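Local atomic coordinates of endoglucanase (Komagataeibacter sucrofermentans, PDB entry 6VC5), a protein that probably catalyses the internal hydrolysis of beta-1,4-glucosidic linkages in cellulose and related beta-glucans. Residues Thr151-Tyr156 with Pro197-Ile202; Pro133-Leu138 with Met178-Gln183. All coordinates share one frame; numbering follows the deposited sequence.

Contact 1: Thr151-Tyr156 with Pro197-Ile202; sequences TLNLSY and PDWLSI
L152 O is held from the facing segment by two neighbouring residues: L200 N, in the strand, donates to it at 2.8 Å, almost straight (175°), and W199 CA, just before the strand, brings a longer CH...O contact. L152 N returns the bond to L200 O, which completes an antiparallel hydrogen-bonded pair. The next pair, T151 with S201, is non-hydrogen-bonded, and a water joins T151 OG1 to S201 OG, so small hydroxyl residues suit this partly exposed face. Leucines and isoleucine suit the buried face, where L152 CD1 meets I202 CD1 at 3.9 Å.

Past the strand end, N153 lies against W199. With CG anti to the backbone N (chi1 -169°), its amide rises over one face of the indole, ND2 being 3.3 Å from W199 CZ2 and offset toward the rim, with the two planes 73° apart. D222 accepts a hydrogen bond from ND2, while S155 OG donates to N153 OD1 at 2.6 Å from above the carbonyl plane. A weak bond from S155 N to the same oxygen outlines an Asx turn. W199 also stacks on W215. The T151-L152 and L200-I202 pairing belongs to a three-stranded antiparallel sheet, strand 200-203 central, set on the alpha/alpha barrel characteristic of family 8.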
ATOM      1  N   THR A 151      16.918   2.561  -2.645  1.00  7.27           N
ATOM      2  CA  THR A 151      15.838   3.260  -1.960  1.00  6.86           C
ATOM      3  C   THR A 151      14.656   2.316  -1.813  1.00  7.33           C
ATOM      4  O   THR A 151      14.214   1.708  -2.794  1.00  8.60           O
ATOM      5  CB  THR A 151      15.402   4.484  -2.763  1.00  9.76           C
ATOM      6  OG1 THR A 151      16.514   5.378  -2.911  1.00 14.31           O
ATOM      7  CG2 THR A 151      14.218   5.202  -2.065  1.00 11.18           C
ATOM      8  N   LEU A 152      14.143   2.185  -0.594  1.00  6.58           N
ATOM      9  CA  LEU A 152      12.976   1.359  -0.354  1.00  6.64           C
ATOM     10  C   LEU A 152      11.842   2.221   0.174  1.00  6.72           C
ATOM     11  O   LEU A 152      12.064   3.208   0.884  1.00  9.48           O
ATOM     12  CB  LEU A 152      13.284   0.251   0.680  1.00  8.48           C
ATOM     13  CG  LEU A 152      14.473  -0.660   0.398  1.00  8.62           C
ATOM     14  CD1 LEU A 152      14.631  -1.681   1.532  1.00 11.77           C
ATOM     15  CD2 LEU A 152      14.296  -1.363  -0.942  1.00  9.84           C
ATOM     16  N   ASN A 153      10.624   1.852  -0.184  1.00  6.31           N
ATOM     17  CA  ASN A 153       9.435   2.428   0.432  1.00  6.35           C
ATOM     18  C   ASN A 153       8.834   1.320   1.287  1.00  7.85           C
ATOM     19  O   ASN A 153       8.312   0.337   0.756  1.00  6.27           O
ATOM     20  CB  ASN A 153       8.469   2.921  -0.638  1.00  7.49           C
ATOM     21  CG  ASN A 153       7.371   3.759  -0.067  1.00  6.99           C
ATOM     22  OD1 ASN A 153       6.778   3.394   0.950  1.00  7.05           O
ATOM     23  ND2 ASN A 153       7.104   4.904  -0.686  1.00  7.87           N
ATOM     24  N   LEU A 154       8.928   1.465   2.612  1.00  8.77           N
ATOM     25  CA  LEU A 154       8.488   0.383   3.494  1.00  7.74           C
ATOM     26  C   LEU A 154       6.980   0.168   3.406  1.00  7.95           C
ATOM     27  O   LEU A 154       6.496  -0.943   3.626  1.00  9.39           O
ATOM     28  CB  LEU A 154       8.938   0.668   4.933  1.00  8.39           C
ATOM     29  CG  LEU A 154      10.463   0.741   5.118  1.00 10.72           C
ATOM     30  CD1 LEU A 154      10.814   1.121   6.546  1.00 11.82           C
ATOM     31  CD2 LEU A 154      11.110  -0.581   4.718  1.00 13.73           C
ATOM     32  N   SER A 155       6.219   1.209   3.062  1.00  6.99           N
ATOM     33  CA  SER A 155       4.781   1.062   2.884  1.00  8.14           C
ATOM     34  C   SER A 155       4.417   0.266   1.643  1.00  8.10           C
ATOM     35  O   SER A 155       3.240  -0.058   1.466  1.00 11.10           O
ATOM     36  CB  SER A 155       4.092   2.432   2.815  1.00  9.82           C
ATOM     37  OG  SER A 155       4.267   3.050   1.543  1.00  9.83           O
ATOM     38  N   TYR A 156       5.381  -0.042   0.768  1.00  7.40           N
ATOM     39  CA  TYR A 156       5.064  -0.903  -0.362  1.00  8.47           C
ATOM     40  C   TYR A 156       5.117  -2.376   0.012  1.00 10.85           C
ATOM     41  O   TYR A 156       4.759  -3.221  -0.817  1.00 11.99           O
ATOM     42  CB  TYR A 156       5.985  -0.633  -1.563  1.00  8.90           C
ATOM     43  CG  TYR A 156       5.765   0.684  -2.295  1.00  8.72           C
ATOM     44  CD1 TYR A 156       5.037   1.728  -1.722  1.00  9.70           C
ATOM     45  CD2 TYR A 156       6.303   0.887  -3.557  1.00  8.99           C
ATOM     46  CE1 TYR A 156       4.864   2.942  -2.388  1.00  9.80           C
ATOM     47  CE2 TYR A 156       6.135   2.090  -4.228  1.00  9.50           C
ATOM     48  CZ  TYR A 156       5.421   3.110  -3.649  1.00  9.98           C
ATOM     49  OH  TYR A 156       5.258   4.300  -4.328  1.00 14.27           O
ATOM     50  N   PRO A 197      10.518   5.938   7.921  1.00  5.85           N
ATOM     51  CA  PRO A 197      10.374   7.037   6.968  1.00  6.84           C
ATOM     52  C   PRO A 197       9.496   6.620   5.793  1.00  6.52           C
ATOM     53  O   PRO A 197       9.300   5.432   5.506  1.00  7.49           O
ATOM     54  CB  PRO A 197      11.813   7.263   6.488  1.00  8.34           C
ATOM     55  CG  PRO A 197      12.398   5.878   6.506  1.00  8.11           C
ATOM     56  CD  PRO A 197      11.748   5.152   7.671  1.00  7.59           C
ATOM     57  N   ASP A 198       8.983   7.639   5.090  1.00  6.11           N
ATOM     58  CA  ASP A 198       8.365   7.399   3.789  1.00  4.02           C
ATOM     59  C   ASP A 198       9.329   6.664   2.856  1.00  4.68           C
ATOM     60  O   ASP A 198       8.923   5.742   2.133  1.00  6.41           O
ATOM     61  CB  ASP A 198       7.949   8.726   3.141  1.00  6.75           C
ATOM     62  CG  ASP A 198       6.827   9.454   3.886  1.00  8.98           C
ATOM     63  OD1 ASP A 198       5.926   8.804   4.480  1.00  7.31           O
ATOM     64  OD2 ASP A 198       6.835  10.713   3.828  1.00 11.10           O
ATOM     65  N   TRP A 199      10.609   7.043   2.876  1.00  5.05           N
ATOM     66  CA  TRP A 199      11.616   6.525   1.948  1.00  3.91           C
ATOM     67  C   TRP A 199      12.899   6.244   2.719  1.00  5.01           C
ATOM     68  O   TRP A 199      13.457   7.156   3.349  1.00  6.14           O
ATOM     69  CB  TRP A 199      11.890   7.549   0.840  1.00  5.96           C
ATOM     70  CG  TRP A 199      10.667   7.849  -0.012  1.00  7.00           C
ATOM     71  CD1 TRP A 199       9.800   8.905   0.124  1.00  7.40           C
ATOM     72  CD2 TRP A 199      10.199   7.087  -1.121  1.00  6.74           C
ATOM     73  NE1 TRP A 199       8.812   8.829  -0.828  1.00  7.77           N
ATOM     74  CE2 TRP A 199       9.040   7.725  -1.610  1.00  8.53           C
ATOM     75  CE3 TRP A 199      10.646   5.922  -1.749  1.00  8.91           C
ATOM     76  CZ2 TRP A 199       8.327   7.234  -2.712  1.00  9.19           C
ATOM     77  CZ3 TRP A 199       9.932   5.429  -2.836  1.00  8.92           C
ATOM     78  CH2 TRP A 199       8.791   6.084  -3.304  1.00  9.26           C
ATOM     79  N   LEU A 200      13.377   5.000   2.643  1.00  5.89           N
ATOM     80  CA  LEU A 200      14.566   4.531   3.344  1.00  5.27           C
ATOM     81  C   LEU A 200      15.677   4.298   2.327  1.00  6.88           C
ATOM     82  O   LEU A 200      15.414   3.867   1.201  1.00  7.80           O
ATOM     83  CB  LEU A 200      14.250   3.199   4.040  1.00  5.74           C
ATOM     84  CG  LEU A 200      15.392   2.559   4.806  1.00  7.46           C
ATOM     85  CD1 LEU A 200      15.619   3.309   6.110  1.00  7.87           C
ATOM     86  CD2 LEU A 200      15.065   1.102   5.067  1.00 10.84           C
ATOM     87  N   SER A 201      16.919   4.589   2.713  1.00  7.14           N
ATOM     88  CA  SER A 201      18.079   4.255   1.892  1.00  8.53           C
ATOM     89  C   SER A 201      18.952   3.227   2.610  1.00  7.80           C
ATOM     90  O   SER A 201      19.201   3.342   3.817  1.00  9.29           O
ATOM     91  CB  SER A 201      18.895   5.516   1.602  1.00 11.04           C
ATOM     92  OG  SER A 201      19.930   5.239   0.673  1.00 17.33           O
ATOM     93  N   ILE A 202      19.430   2.219   1.872  1.00  7.48           N
ATOM     94  CA  ILE A 202      20.447   1.292   2.373  1.00  7.17           C
ATOM     95  C   ILE A 202      21.667   1.419   1.466  1.00  7.51           C
ATOM     96  O   ILE A 202      21.546   1.309   0.239  1.00  9.28           O
ATOM     97  CB  ILE A 202      19.954  -0.164   2.415  1.00  7.65           C
ATOM     98  CG1 ILE A 202      18.709  -0.296   3.294  1.00  8.16           C
ATOM     99  CG2 ILE A 202      21.061  -1.082   2.958  1.00 10.01           C
ATOM    100  CD1 ILE A 202      18.130  -1.724   3.340  1.00 11.06           C
TER
HETATM  101  O   HOH W   1      18.849   5.818  -1.782  1.00 20.83           O
HETATM  102  O   HOH W   2      10.464   3.570   3.672  1.00 14.28           O
HETATM  103  O   HOH W   3       7.188   4.059   3.836  1.00  7.60           O

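Contact 2: Pro133-Leu138 with Met178-Gln183; sequences PYTVLL and MGDGLQ
D180 reaches from its helix toward the strand and turns its carboxylate to the backbone of Y134 and T135. T135 N donates to D180 OD2 at 2.8 Å, arriving on the anti side of that oxygen, 21° out of the carboxylate plane. The same oxygen forms a salt bridge with K176, one turn earlier on the helix, and K176 also hydrogen-bonds T135 OG1. Lysine, aspartate and threonine thus make a small polar group in which the nearby positive charge would be expected to favour the ionised carboxylate.

The Y134 ring stands steeply to both polar groups of the helix. Its plane is 71° from the D180 carboxylate; D180 CB approaches the ring obliquely, 4.1 Å from Y134 CD1. Q183, one turn after D180, approaches differently: NE2 comes to the ring edge, in its plane, 3.5 Å from Y134 CE1. The glutamine chain is extended beyond CG (chi2 -175°), and this length carries the amide across to the ring. Q183 NE2 donates to a water at 3.0 Å, which in turn makes a weak bond to P133 O. P133 covers one ring face, its CG lying over the centre of the ring, as suits a compact apolar ring. Strand and helix axes run almost perpendicular, 7.5 Å apart, as a two-stranded beta hairpin lies across one helix of the alpha/alpha barrel.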
ATOM      1  N   PRO A 133      22.704  -8.581   3.948  1.00 17.78           N
ATOM      2  CA  PRO A 133      22.150  -9.877   4.365  1.00 19.42           C
ATOM      3  C   PRO A 133      20.677 -10.073   4.036  1.00 20.15           C
ATOM      4  O   PRO A 133      20.089 -11.046   4.517  1.00 22.09           O
ATOM      5  CB  PRO A 133      22.340  -9.825   5.888  1.00 19.23           C
ATOM      6  CG  PRO A 133      22.102  -8.362   6.213  1.00 19.83           C
ATOM      7  CD  PRO A 133      22.645  -7.579   5.031  1.00 19.97           C
ATOM      8  N   TYR A 134      20.074  -9.195   3.236  1.00 17.59           N
ATOM      9  CA  TYR A 134      18.641  -9.187   2.993  1.00 15.69           C
ATOM     10  C   TYR A 134      18.318  -9.493   1.539  1.00 14.98           C
ATOM     11  O   TYR A 134      19.143  -9.322   0.636  1.00 15.74           O
ATOM     12  CB  TYR A 134      18.050  -7.800   3.275  1.00 14.30           C
ATOM     13  CG  TYR A 134      18.427  -7.189   4.591  1.00 14.55           C
ATOM     14  CD1 TYR A 134      18.017  -7.758   5.786  1.00 16.41           C
ATOM     15  CD2 TYR A 134      19.189  -6.024   4.639  1.00 16.75           C
ATOM     16  CE1 TYR A 134      18.360  -7.186   6.998  1.00 18.86           C
ATOM     17  CE2 TYR A 134      19.540  -5.450   5.844  1.00 16.99           C
ATOM     18  CZ  TYR A 134      19.121  -6.033   7.018  1.00 19.41           C
ATOM     19  OH  TYR A 134      19.467  -5.462   8.226  1.00 23.05           O
ATOM     20  N   THR A 135      17.072  -9.912   1.322  1.00 13.49           N
ATOM     21  CA  THR A 135      16.416  -9.810   0.027  1.00 13.64           C
ATOM     22  C   THR A 135      15.358  -8.732   0.187  1.00 14.32           C
ATOM     23  O   THR A 135      14.488  -8.851   1.057  1.00 16.50           O
ATOM     24  CB  THR A 135      15.754 -11.132  -0.351  1.00 14.67           C
ATOM     25  OG1 THR A 135      16.761 -12.148  -0.462  1.00 17.72           O
ATOM     26  CG2 THR A 135      15.035 -10.988  -1.678  1.00 15.11           C
ATOM     27  N   VAL A 136      15.457  -7.671  -0.612  1.00 11.11           N
ATOM     28  CA  VAL A 136      14.595  -6.502  -0.454  1.00 11.53           C
ATOM     29  C   VAL A 136      13.589  -6.441  -1.591  1.00 11.82           C
ATOM     30  O   VAL A 136      13.783  -7.009  -2.671  1.00 12.32           O
ATOM     31  CB  VAL A 136      15.365  -5.165  -0.345  1.00 12.69           C
ATOM     32  CG1 VAL A 136      16.416  -5.231   0.755  1.00 15.30           C
ATOM     33  CG2 VAL A 136      15.979  -4.797  -1.685  1.00 13.69           C
ATOM     34  N   LEU A 137      12.493  -5.726  -1.328  1.00 10.90           N
ATOM     35  CA  LEU A 137      11.456  -5.443  -2.313  1.00 11.18           C
ATOM     36  C   LEU A 137      11.647  -4.023  -2.842  1.00 10.17           C
ATOM     37  O   LEU A 137      11.493  -3.051  -2.092  1.00 11.78           O
ATOM     38  CB  LEU A 137      10.095  -5.572  -1.634  1.00 14.02           C
ATOM     39  CG  LEU A 137       8.883  -5.517  -2.554  1.00 15.89           C
ATOM     40  CD1 LEU A 137       8.804  -6.798  -3.375  1.00 17.03           C
ATOM     41  CD2 LEU A 137       7.621  -5.321  -1.720  1.00 18.46           C
ATOM     42  N   LEU A 138      11.976  -3.899  -4.145  1.00  8.99           N
ATOM     43  CA  LEU A 138      12.188  -2.593  -4.764  1.00  8.82           C
ATOM     44  C   LEU A 138      10.849  -1.898  -5.023  1.00  8.62           C
ATOM     45  O   LEU A 138       9.855  -2.556  -5.345  1.00 10.20           O
ATOM     46  CB  LEU A 138      12.907  -2.767  -6.097  1.00 11.59           C
ATOM     47  CG  LEU A 138      14.253  -3.472  -6.043  1.00 13.88           C
ATOM     48  CD1 LEU A 138      14.796  -3.722  -7.446  1.00 17.77           C
ATOM     49  CD2 LEU A 138      15.206  -2.608  -5.224  1.00 15.70           C
ATOM     50  N   MET A 178       9.392 -11.407   3.326  1.00 12.06           N
ATOM     51  CA  MET A 178       8.601 -10.922   4.455  1.00 12.39           C
ATOM     52  C   MET A 178       9.451 -10.808   5.716  1.00 13.37           C
ATOM     53  O   MET A 178       9.377  -9.805   6.436  1.00 13.96           O
ATOM     54  CB  MET A 178       7.416 -11.872   4.707  1.00 13.58           C
ATOM     55  CG  MET A 178       6.176 -11.624   3.841  1.00 13.03           C
ATOM     56  SD  MET A 178       4.762 -12.732   4.208  1.00 11.61           S
ATOM     57  CE  MET A 178       5.242 -14.229   3.329  1.00 15.17           C
ATOM     58  N   GLY A 179      10.253 -11.838   6.005  1.00 13.47           N
ATOM     59  CA  GLY A 179      11.038 -11.833   7.230  1.00 13.81           C
ATOM     60  C   GLY A 179      12.144 -10.799   7.208  1.00 14.51           C
ATOM     61  O   GLY A 179      12.413 -10.139   8.219  1.00 15.34           O
ATOM     62  N   ASP A 180      12.807 -10.642   6.062  1.00 15.28           N
ATOM     63  CA  ASP A 180      13.787  -9.568   5.949  1.00 15.05           C
ATOM     64  C   ASP A 180      13.110  -8.206   6.018  1.00 14.15           C
ATOM     65  O   ASP A 180      13.680  -7.260   6.576  1.00 15.27           O
ATOM     66  CB  ASP A 180      14.589  -9.700   4.652  1.00 16.91           C
ATOM     67  CG  ASP A 180      15.524 -10.909   4.658  1.00 20.53           C
ATOM     68  OD1 ASP A 180      15.689 -11.536   5.728  1.00 22.88           O
ATOM     69  OD2 ASP A 180      16.092 -11.233   3.591  1.00 21.41           O
ATOM     70  N   GLY A 181      11.898  -8.087   5.459  1.00 12.91           N
ATOM     71  CA  GLY A 181      11.163  -6.834   5.558  1.00 12.12           C
ATOM     72  C   GLY A 181      10.894  -6.423   6.995  1.00 12.16           C
ATOM     73  O   GLY A 181      11.057  -5.253   7.356  1.00 12.68           O
ATOM     74  N   LEU A 182      10.504  -7.383   7.842  1.00 13.77           N
ATOM     75  CA  LEU A 182      10.300  -7.090   9.259  1.00 15.19           C
ATOM     76  C   LEU A 182      11.596  -6.649   9.929  1.00 14.24           C
ATOM     77  O   LEU A 182      11.589  -5.737  10.765  1.00 14.86           O
ATOM     78  CB  LEU A 182       9.730  -8.318   9.966  1.00 17.04           C
ATOM     79  CG  LEU A 182       8.295  -8.663   9.572  1.00 19.42           C
ATOM     80  CD1 LEU A 182       7.877 -10.017  10.130  1.00 20.21           C
ATOM     81  CD2 LEU A 182       7.365  -7.579  10.059  1.00 20.87           C
ATOM     82  N   GLN A 183      12.715  -7.287   9.574  1.00 14.06           N
ATOM     83  CA  GLN A 183      14.013  -6.879  10.107  1.00 14.94           C
ATOM     84  C   GLN A 183      14.360  -5.460   9.672  1.00 14.07           C
ATOM     85  O   GLN A 183      14.850  -4.655  10.476  1.00 15.15           O
ATOM     86  CB  GLN A 183      15.097  -7.839   9.626  1.00 19.24           C
ATOM     87  CG  GLN A 183      15.029  -9.222  10.234  1.00 22.03           C
ATOM     88  CD  GLN A 183      16.199 -10.080   9.809  1.00 26.41           C
ATOM     89  OE1 GLN A 183      16.106 -11.309   9.785  1.00 30.74           O
ATOM     90  NE2 GLN A 183      17.314  -9.440   9.476  1.00 28.17           N
TER
HETATM   91  O   HOH W   4      19.397 -10.885   7.854  1.00 33.66           O

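How the contacts relate
The two contacts interlock along the chain: strand 134-137 precedes strand 149-152, and helix 172-187 precedes strand 200-203, so their segments alternate. Their centres are about 12 Å apart, and they meet directly through L152, whose CD2 lies 3.5 Å from L137 O and 3.9 Å from V136 CG2. I184, on helix 172-187, is a shared apolar support, touching L154 and L200 of contact 1 as well as Y134 and V136 of contact 2. The T151 side chain is about 4 Å from a bound glycerol, probably from the crystallisation liquor; this may mark a pocket beside contact 1 but does not establish a substrate site.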